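DUF2442 domain-containing protein (Nitrosomonas europaea, PDB 2AUW) is of unknown function but, as a small alpha-beta protein, may bind DNA. Local coordinates at residues B[7-12]-B[124-129]; B[20-25]-B[34-39]; B[99-104]-B[140-145]. All blocks are in the same frame, centred on the assembly; numbering follows the deposited sequence.

Contact 1. Residues B[7-12]-B[124-129]; sequences FFPKLT and RTAHKI
The rings of Phe8 and His127 lie flat on one another in a face-to-face stack, their centroids 3.6 Å apart and their planes only 10° from parallel. ND1 of His127 sits over the middle of the phenyl ring, and the closest approach is between Phe8 CE1 and His127 CE1, at 3.3 Å. Both side chains leave the backbone with CG anti to N (chi1 170° for Phe8, -157° for His127), which sends the two rings out together on the same flank of the paired backbones. Beside the stack the main chains are joined by one nearly straight hydrogen bond, from Phe8 N to Thr125 O at 2.9 Å. The methyl group of Ala126 fills the next place: its CB meets CE1 of the Phe7 ring at 3.6 Å and CD of Pro9 at 3.7 Å, while that same proline carbon rests over the centre of the Phe7 ring.

What presents Ala126 and His127 in this way is a Schellman motif, in which Ala126, with positive phi, ends helix 117-124 as its C-prime residue. Tyr122 stacks on His127, and Thr125 OG1 is bonded to Ser121 O. Farther out, Phe7 meets Tyr80 of helix 76-86 edge-to-face and Ala126 touches His92 at the start of helix 92-101, so both helices border the junction that joins the end of helix 117-124 to the lead-in of strand 11-16.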
loop_
_atom_site.group_PDB
_atom_site.type_symbol
_atom_site.label_atom_id
_atom_site.label_comp_id
_atom_site.label_asym_id
_atom_site.label_seq_id
_atom_site.Cartn_x
_atom_site.Cartn_y
_atom_site.Cartn_z
ATOM N N PHE B 7 6.679 -1.359 8.712
ATOM C CA PHE B 7 7.657 -2.427 8.904
ATOM C C PHE B 7 6.967 -3.774 8.645
ATOM O O PHE B 7 6.021 -4.211 9.351
ATOM C CB PHE B 7 8.313 -2.331 10.304
ATOM C CG PHE B 7 9.350 -3.404 10.586
ATOM C CD1 PHE B 7 10.611 -3.372 9.983
ATOM C CD2 PHE B 7 9.065 -4.436 11.483
ATOM C CE1 PHE B 7 11.565 -4.389 10.246
ATOM C CE2 PHE B 7 10.017 -5.446 11.763
ATOM C CZ PHE B 7 11.274 -5.413 11.136
ATOM N N PHE B 8 7.421 -4.413 7.590
ATOM C CA PHE B 8 6.759 -5.614 7.087
ATOM C C PHE B 8 6.881 -6.822 8.069
ATOM O O PHE B 8 5.867 -7.372 8.494
ATOM C CB PHE B 8 7.218 -5.939 5.643
ATOM C CG PHE B 8 6.741 -7.301 5.155
ATOM C CD1 PHE B 8 5.429 -7.465 4.688
ATOM C CD2 PHE B 8 7.575 -8.418 5.231
ATOM C CE1 PHE B 8 4.956 -8.729 4.274
ATOM C CE2 PHE B 8 7.133 -9.680 4.822
ATOM C CZ PHE B 8 5.811 -9.841 4.330
ATOM N N PRO B 9 8.101 -7.192 8.490
ATOM C CA PRO B 9 8.187 -8.397 9.362
ATOM C C PRO B 9 7.433 -8.303 10.696
ATOM O O PRO B 9 7.352 -7.230 11.324
ATOM C CB PRO B 9 9.703 -8.527 9.631
ATOM C CG PRO B 9 10.344 -7.772 8.532
ATOM C CD PRO B 9 9.436 -6.610 8.263
ATOM N N LYS B 10 6.857 -9.425 11.126
ATOM C CA LYS B 10 6.232 -9.511 12.443
ATOM C C LYS B 10 7.138 -10.356 13.322
ATOM O O LYS B 10 7.669 -11.352 12.869
ATOM C CB LYS B 10 4.852 -10.201 12.367
ATOM C CG LYS B 10 3.816 -9.430 11.549
ATOM C CD LYS B 10 2.690 -10.377 11.076
ATOM C CE LYS B 10 1.949 -9.820 9.866
ATOM N NZ LYS B 10 0.776 -8.970 10.245
ATOM N N LEU B 11 7.336 -9.916 14.550
ATOM C CA LEU B 11 8.087 -10.678 15.541
ATOM C C LEU B 11 7.167 -11.747 16.092
ATOM O O LEU B 11 6.175 -11.445 16.765
ATOM C CB LEU B 11 8.570 -9.767 16.683
ATOM C CG LEU B 11 9.353 -10.440 17.811
ATOM C CD1 LEU B 11 10.631 -11.132 17.250
ATOM C CD2 LEU B 11 9.680 -9.492 18.949
ATOM N N THR B 12 7.526 -12.996 15.822
ATOM C CA THR B 12 6.682 -14.135 16.197
ATOM C C THR B 12 7.212 -14.980 17.347
ATOM O O THR B 12 6.468 -15.811 17.873
ATOM C CB THR B 12 6.415 -15.052 14.976
ATOM O OG1 THR B 12 7.656 -15.590 14.485
ATOM C CG2 THR B 12 5.779 -14.279 13.851
ATOM N N ARG B 124 12.975 -0.190 2.070
ATOM C CA ARG B 124 12.697 0.733 3.165
ATOM C C ARG B 124 11.903 0.051 4.296
ATOM O O ARG B 124 12.099 0.356 5.465
ATOM C CB ARG B 124 11.869 1.914 2.609
ATOM C CG ARG B 124 11.787 3.134 3.480
ATOM C CD ARG B 124 10.801 4.149 2.899
ATOM N NE ARG B 124 9.403 3.909 3.293
ATOM C CZ ARG B 124 8.842 4.318 4.441
ATOM N NH1 ARG B 124 7.563 4.054 4.681
ATOM N NH2 ARG B 124 9.543 4.988 5.352
ATOM N N THR B 125 10.943 -0.804 3.911
ATOM C CA THR B 125 9.967 -1.387 4.836
ATOM C C THR B 125 10.383 -2.806 5.288
ATOM O O THR B 125 9.623 -3.485 5.961
ATOM C CB THR B 125 8.604 -1.434 4.200
ATOM O OG1 THR B 125 8.669 -2.255 3.024
ATOM C CG2 THR B 125 8.133 -0.019 3.839
ATOM N N ALA B 126 11.583 -3.241 4.886
ATOM C CA ALA B 126 12.140 -4.576 5.245
ATOM C C ALA B 126 11.306 -5.717 4.650
ATOM O O ALA B 126 11.215 -6.798 5.231
ATOM C CB ALA B 126 12.305 -4.738 6.790
ATOM N N HIS B 127 10.674 -5.441 3.513
ATOM C CA HIS B 127 9.855 -6.434 2.791
ATOM C C HIS B 127 10.774 -7.291 1.908
ATOM O O HIS B 127 10.414 -8.411 1.562
ATOM C CB HIS B 127 8.757 -5.714 1.974
ATOM C CG HIS B 127 7.545 -6.565 1.651
ATOM N ND1 HIS B 127 7.579 -7.946 1.592
ATOM C CD2 HIS B 127 6.272 -6.214 1.329
ATOM C CE1 HIS B 127 6.377 -8.410 1.269
ATOM N NE2 HIS B 127 5.562 -7.378 1.116
ATOM N N LYS B 128 11.931 -6.735 1.542
ATOM C CA LYS B 128 12.967 -7.448 0.799
ATOM C C LYS B 128 14.342 -7.163 1.398
ATOM O O LYS B 128 14.670 -6.023 1.753
ATOM C CB LYS B 128 12.967 -7.042 -0.680
ATOM C CG LYS B 128 11.789 -7.563 -1.441
ATOM C CD LYS B 128 12.005 -7.509 -2.953
ATOM C CE LYS B 128 10.988 -8.404 -3.665
ATOM N NZ LYS B 128 10.897 -8.093 -5.134
ATOM N N ILE B 129 15.170 -8.190 1.498
ATOM C CA ILE B 129 16.527 -7.936 2.005
ATOM C C ILE B 129 17.300 -7.083 1.006
ATOM O O ILE B 129 17.130 -7.198 -0.214
ATOM C CB ILE B 129 17.306 -9.225 2.409
ATOM C CG1 ILE B 129 17.840 -9.931 1.184
ATOM C CG2 ILE B 129 16.507 -10.144 3.320
ATOM C CD1 ILE B 129 19.268 -9.520 0.943
#

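Contact 2. Residues B[20-25]-B[34-39]; sequences YRLRTT and VDVGDI
Tyr20 opens the pairing with its carbonyl oxygen, which takes a straight hydrogen bond from Val36 N at 3.0 Å. Its CB rests 3.6 Å from Gly37 CA, where a side chain in place of the glycine hydrogen would be tight, and one water joins Tyr20 N to Asp35 OD2. The other carboxylate oxygen of Asp35, OD1, accepts from Gly37 N at 2.8 Å, an Asx turn at the point where strand 31-35 gives way to helix 37-42. Arg21 faces Asp35 as an antiparallel non-hydrogen-bonded pair; CG anti to N (chi1 -162°) and an extended chain carry its guanidinium across Val34 N, which lies over one face, and NE is salt-bridged to Glu33. Leu22 and Val34 form the hydrogen-bonded pair, with Leu22 N to Val34 O at 2.9 Å and Val34 N to Leu22 O at 3.0 Å. On the reverse face from Arg21, Leu22 CB packs on Val34 CG1, and its CD1 meets Val36 CG1 at 4.1 Å, the two side chains crossing at about a right angle. This is the open end of the beta hairpin 21-26/31-35: Val34 packs against helix 76-86, while Leu22 and Val36 touch Phe55 of helix 52-55.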
loop_
_atom_site.group_PDB
_atom_site.type_symbol
_atom_site.label_atom_id
_atom_site.label_comp_id
_atom_site.label_asym_id
_atom_site.label_seq_id
_atom_site.Cartn_x
_atom_site.Cartn_y
_atom_site.Cartn_z
ATOM N N TYR B 20 24.430 -11.660 26.508
ATOM C CA TYR B 20 23.140 -10.986 26.370
ATOM C C TYR B 20 22.582 -11.169 24.975
ATOM O O TYR B 20 22.190 -10.197 24.309
ATOM C CB TYR B 20 23.267 -9.501 26.716
ATOM C CG TYR B 20 23.634 -9.318 28.160
ATOM C CD1 TYR B 20 24.982 -9.182 28.543
ATOM C CD2 TYR B 20 22.655 -9.322 29.146
ATOM C CE1 TYR B 20 25.340 -9.034 29.887
ATOM C CE2 TYR B 20 22.999 -9.174 30.503
ATOM C CZ TYR B 20 24.353 -9.025 30.856
ATOM O OH TYR B 20 24.696 -8.892 32.183
ATOM N N ARG B 21 22.553 -12.422 24.525
ATOM C CA ARG B 21 22.104 -12.755 23.167
ATOM C C ARG B 21 20.650 -13.244 23.135
ATOM O O ARG B 21 20.229 -13.993 24.017
ATOM C CB ARG B 21 23.021 -13.808 22.551
ATOM C CG ARG B 21 22.938 -13.921 21.038
ATOM C CD ARG B 21 24.112 -14.704 20.500
ATOM N NE ARG B 21 24.118 -14.832 19.039
ATOM C CZ ARG B 21 24.704 -13.971 18.206
ATOM N NH1 ARG B 21 25.332 -12.906 18.685
ATOM N NH2 ARG B 21 24.669 -14.172 16.887
ATOM N N LEU B 22 19.899 -12.812 22.117
ATOM C CA LEU B 22 18.502 -13.244 21.918
ATOM C C LEU B 22 18.375 -14.013 20.621
ATOM O O LEU B 22 19.165 -13.818 19.718
ATOM C CB LEU B 22 17.556 -12.042 21.895
ATOM C CG LEU B 22 17.528 -11.069 23.073
ATOM C CD1 LEU B 22 16.816 -9.784 22.633
ATOM C CD2 LEU B 22 16.901 -11.691 24.340
ATOM N N ARG B 23 17.390 -14.919 20.531
ATOM C CA ARG B 23 17.041 -15.531 19.264
ATOM C C ARG B 23 15.629 -15.028 18.893
ATOM O O ARG B 23 14.707 -15.116 19.704
ATOM C CB ARG B 23 17.046 -17.064 19.357
ATOM C CG ARG B 23 16.676 -17.716 18.032
ATOM C CD ARG B 23 16.504 -19.225 18.160
ATOM N NE ARG B 23 17.640 -19.821 18.847
ATOM C CZ ARG B 23 18.830 -20.053 18.300
ATOM N NH1 ARG B 23 19.056 -19.755 17.023
ATOM N NH2 ARG B 23 19.798 -20.602 19.040
ATOM N N THR B 24 15.483 -14.489 17.688
ATOM C CA THR B 24 14.216 -13.835 17.289
ATOM C C THR B 24 13.690 -14.569 16.071
ATOM O O THR B 24 14.451 -14.859 15.167
ATOM C CB THR B 24 14.406 -12.327 16.965
ATOM O OG1 THR B 24 15.453 -12.174 15.988
ATOM C CG2 THR B 24 14.783 -11.564 18.246
ATOM N N THR B 25 12.393 -14.866 16.075
ATOM C CA THR B 25 11.740 -15.521 14.930
ATOM C C THR B 25 10.696 -14.555 14.359
ATOM O O THR B 25 9.978 -13.877 15.105
ATOM C CB THR B 25 11.054 -16.854 15.345
ATOM O OG1 THR B 25 12.008 -17.683 16.040
ATOM C CG2 THR B 25 10.545 -17.585 14.114
ATOM N N VAL B 34 20.781 -11.949 17.965
ATOM C CA VAL B 34 21.215 -10.556 18.088
ATOM C C VAL B 34 21.694 -10.305 19.514
ATOM O O VAL B 34 21.044 -10.732 20.491
ATOM C CB VAL B 34 20.044 -9.598 17.745
ATOM C CG1 VAL B 34 18.875 -9.799 18.695
ATOM C CG2 VAL B 34 20.524 -8.092 17.718
ATOM N N ASP B 35 22.805 -9.589 19.629
ATOM C CA ASP B 35 23.327 -9.204 20.946
ATOM C C ASP B 35 22.749 -7.847 21.311
ATOM O O ASP B 35 22.744 -6.913 20.480
ATOM C CB ASP B 35 24.849 -9.130 20.892
ATOM C CG ASP B 35 25.484 -9.148 22.271
ATOM O OD1 ASP B 35 25.301 -8.196 23.035
ATOM O OD2 ASP B 35 26.160 -10.134 22.584
ATOM N N VAL B 36 22.236 -7.736 22.534
ATOM C CA VAL B 36 21.712 -6.463 23.031
ATOM C C VAL B 36 22.500 -5.949 24.253
ATOM O O VAL B 36 22.069 -5.011 24.885
ATOM C CB VAL B 36 20.193 -6.491 23.366
ATOM C CG1 VAL B 36 19.362 -6.646 22.090
ATOM C CG2 VAL B 36 19.866 -7.627 24.390
ATOM N N GLY B 37 23.614 -6.596 24.570
ATOM C CA GLY B 37 24.417 -6.270 25.767
ATOM C C GLY B 37 24.955 -4.844 25.745
ATOM O O GLY B 37 24.888 -4.127 26.745
ATOM N N ASP B 38 25.481 -4.451 24.595
ATOM C CA ASP B 38 26.043 -3.109 24.391
ATOM C C ASP B 38 24.991 -2.000 24.599
ATOM O O ASP B 38 25.243 -1.015 25.310
ATOM C CB ASP B 38 26.678 -3.008 22.987
ATOM C CG ASP B 38 28.021 -3.749 22.867
ATOM O OD1 ASP B 38 28.638 -4.096 23.898
ATOM O OD2 ASP B 38 28.490 -3.959 21.712
ATOM N N ILE B 39 23.807 -2.149 23.998
ATOM C CA ILE B 39 22.749 -1.152 24.159
ATOM C C ILE B 39 22.214 -1.098 25.591
ATOM O O ILE B 39 22.024 -0.002 26.135
ATOM C CB ILE B 39 21.580 -1.253 23.093
ATOM C CG1 ILE B 39 20.542 -0.151 23.313
ATOM C CG2 ILE B 39 20.867 -2.561 23.223
ATOM C CD1 ILE B 39 21.023 1.277 23.107
HETATM O O HOH W 1 26.570 -10.583 25.167
#

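Contact 3. Residues B[99-104]-B[140-145]; sequences MHRNNL and GWEATR
Glu142 OE2 is gripped by two donors from the other segment, Arg101 NE at 2.7 Å and Asn102 ND2 at 2.8 Å, which approach it from the same face of the carboxylate. The arginine bond is nearly straight and meets the oxygen on its syn side; the amide comes from higher above the plane. Arg101 holds the acid side-on with two nitrogens, since NH1 also reaches Glu142 OE1 at 2.9 Å, and the guanidinium and carboxylate planes are turned 34° apart. Its CG lies between the backbone N and carbonyl carbon (chi1 65°), and from there the extended chain swings the guanidinium round to the acid. Arg145 adds a further positive charge to this network, though its long approach to Glu142 is without a directed N-H and its end is less surely placed. With an alanine here instead of Glu142, Arg101 would probably lose its counter-charge and be freer to turn, and Asn102 ND2 would be left with one acceptor fewer.

Asn102 is steadied from two further directions. Its ND2 is also bonded to Trp98 O, in the last turn of helix 92-101, which Asn102 directly follows, and its CG meets the edge of the Trp141 ring at CZ3, 3.5 Å away, with the amide plane standing almost perpendicular (89°) to the indole. Leu104 completes the apolar side, CD2 touching Trp141 CH2 at 3.9 Å and CD1 lying over a face of the ring; beyond it are Trp98 and Ala109. The arrangement is that of two helix C-termini brought side by side: helix 92-101 closes in a Schellman motif with Asn103, of positive phi, as C-prime, and its exit is tied to the last turn of helix 132-144 by a surface salt-bridge network laid beside a tryptophan.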
loop_
_atom_site.group_PDB
_atom_site.type_symbol
_atom_site.label_atom_id
_atom_site.label_comp_id
_atom_site.label_asym_id
_atom_site.label_seq_id
_atom_site.Cartn_x
_atom_site.Cartn_y
_atom_site.Cartn_z
HETATM N N MSE B 99 18.062 7.685 2.923
HETATM C CA MSE B 99 16.981 8.495 2.353
HETATM C C MSE B 99 16.755 9.792 3.153
HETATM O O MSE B 99 16.710 10.904 2.586
HETATM C CB MSE B 99 15.673 7.698 2.295
HETATM C CG MSE B 99 15.675 6.517 1.289
HETATM SE SE MSE B 99 13.919 5.632 1.285
HETATM C CE MSE B 99 13.634 5.672 3.120
ATOM N N HIS B 100 16.627 9.636 4.463
ATOM C CA HIS B 100 16.377 10.760 5.352
ATOM C C HIS B 100 17.452 11.850 5.249
ATOM O O HIS B 100 17.136 13.025 4.988
ATOM C CB HIS B 100 16.172 10.316 6.805
ATOM C CG HIS B 100 15.604 11.407 7.666
ATOM N ND1 HIS B 100 16.379 12.159 8.523
ATOM C CD2 HIS B 100 14.351 11.919 7.745
ATOM C CE1 HIS B 100 15.622 13.068 9.119
ATOM N NE2 HIS B 100 14.390 12.950 8.657
ATOM N N ARG B 101 18.711 11.470 5.408
ATOM C CA ARG B 101 19.789 12.452 5.436
ATOM C C ARG B 101 19.990 13.105 4.068
ATOM O O ARG B 101 20.639 14.159 3.960
ATOM C CB ARG B 101 21.089 11.833 5.934
ATOM C CG ARG B 101 21.677 10.744 5.033
ATOM C CD ARG B 101 22.906 10.154 5.693
ATOM N NE ARG B 101 23.612 9.218 4.826
ATOM C CZ ARG B 101 23.825 7.945 5.118
ATOM N NH1 ARG B 101 24.476 7.180 4.265
ATOM N NH2 ARG B 101 23.403 7.448 6.264
ATOM N N ASN B 102 19.446 12.486 3.022
ATOM C CA ASN B 102 19.487 13.096 1.701
ATOM C C ASN B 102 18.179 13.681 1.238
ATOM O O ASN B 102 18.049 14.059 0.075
ATOM C CB ASN B 102 20.055 12.126 0.667
ATOM C CG ASN B 102 21.490 11.837 0.921
ATOM O OD1 ASN B 102 22.338 12.703 0.749
ATOM N ND2 ASN B 102 21.780 10.634 1.373
ATOM N N ASN B 103 17.215 13.773 2.156
ATOM C CA ASN B 103 15.857 14.266 1.882
ATOM C C ASN B 103 15.145 13.641 0.681
ATOM O O ASN B 103 14.413 14.315 -0.064
ATOM C CB ASN B 103 15.838 15.800 1.789
ATOM C CG ASN B 103 15.452 16.435 3.082
ATOM O OD1 ASN B 103 16.297 16.932 3.822
ATOM N ND2 ASN B 103 14.167 16.393 3.389
ATOM N N LEU B 104 15.359 12.341 0.512
ATOM C CA LEU B 104 14.829 11.600 -0.631
ATOM C C LEU B 104 13.442 11.056 -0.347
ATOM O O LEU B 104 13.160 10.665 0.779
ATOM C CB LEU B 104 15.764 10.426 -0.984
ATOM C CG LEU B 104 17.215 10.754 -1.351
ATOM C CD1 LEU B 104 17.933 9.516 -1.850
ATOM C CD2 LEU B 104 17.296 11.834 -2.387
ATOM N N GLY B 140 27.723 5.373 -3.264
ATOM C CA GLY B 140 28.276 5.969 -4.474
ATOM C C GLY B 140 27.510 7.190 -4.931
ATOM O O GLY B 140 28.111 8.187 -5.346
ATOM N N TRP B 141 26.181 7.113 -4.864
ATOM C CA TRP B 141 25.359 8.262 -5.195
ATOM C C TRP B 141 25.660 9.416 -4.233
ATOM O O TRP B 141 25.782 10.568 -4.649
ATOM C CB TRP B 141 23.879 7.906 -5.164
ATOM C CG TRP B 141 22.990 9.076 -5.491
ATOM C CD1 TRP B 141 22.558 9.468 -6.729
ATOM C CD2 TRP B 141 22.417 9.995 -4.552
ATOM N NE1 TRP B 141 21.768 10.600 -6.620
ATOM C CE2 TRP B 141 21.656 10.934 -5.292
ATOM C CE3 TRP B 141 22.488 10.123 -3.149
ATOM C CZ2 TRP B 141 20.945 11.985 -4.677
ATOM C CZ3 TRP B 141 21.789 11.171 -2.537
ATOM C CH2 TRP B 141 21.024 12.094 -3.313
ATOM N N GLU B 142 25.784 9.107 -2.949
ATOM C CA GLU B 142 26.133 10.133 -1.946
ATOM C C GLU B 142 27.481 10.789 -2.196
ATOM O O GLU B 142 27.662 11.970 -1.896
ATOM C CB GLU B 142 26.138 9.534 -0.545
ATOM C CG GLU B 142 24.834 9.650 0.158
ATOM C CD GLU B 142 24.972 9.437 1.645
ATOM O OE1 GLU B 142 25.737 8.544 2.058
ATOM O OE2 GLU B 142 24.288 10.152 2.397
ATOM N N ALA B 143 28.422 10.023 -2.737
ATOM C CA ALA B 143 29.783 10.494 -2.983
ATOM C C ALA B 143 29.899 11.398 -4.201
ATOM O O ALA B 143 30.846 12.165 -4.317
ATOM C CB ALA B 143 30.721 9.322 -3.142
ATOM N N THR B 144 28.940 11.291 -5.113
ATOM C CA THR B 144 28.996 11.995 -6.393
ATOM C C THR B 144 27.848 13.000 -6.479
ATOM O O THR B 144 27.984 14.033 -7.126
ATOM C CB THR B 144 28.848 11.012 -7.563
ATOM O OG1 THR B 144 27.677 10.213 -7.348
ATOM C CG2 THR B 144 30.070 10.102 -7.656
ATOM N N ARG B 145 26.725 12.666 -5.830
ATOM C CA ARG B 145 25.464 13.416 -5.903
ATOM C C ARG B 145 25.305 14.127 -7.252
ATOM O O ARG B 145 25.390 15.360 -7.327
ATOM C CB ARG B 145 25.337 14.388 -4.717
ATOM C CG ARG B 145 24.857 13.727 -3.431
ATOM C CD ARG B 145 24.200 14.761 -2.520
ATOM N NE ARG B 145 23.896 14.247 -1.186
ATOM C CZ ARG B 145 24.788 14.123 -0.197
ATOM N NH1 ARG B 145 26.067 14.450 -0.379
ATOM N NH2 ARG B 145 24.403 13.657 0.980
#

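How the contacts relate
Burial and chemistry change together across the three contacts. Contact 2 is the most buried, a hairpin within the three-stranded sheet held by backbone pairing and aliphatic packing. Contact 3 lies at the surface on the opposite side of the chain's centre, where charged and amide side chains do the joining; the nearest atoms of the two are about 18 Å apart. Contact 1, partly buried and mainly aromatic, stands between and touches both. Thr12 N probably bonds to Thr25 O, since strands 11-16 and 21-26 are sheet neighbours, while Arg124 packs on the selenomethionine Met99 of helix 92-101. Contacts 1 and 3 also share a device, each using a helix end closed by a Schellman motif.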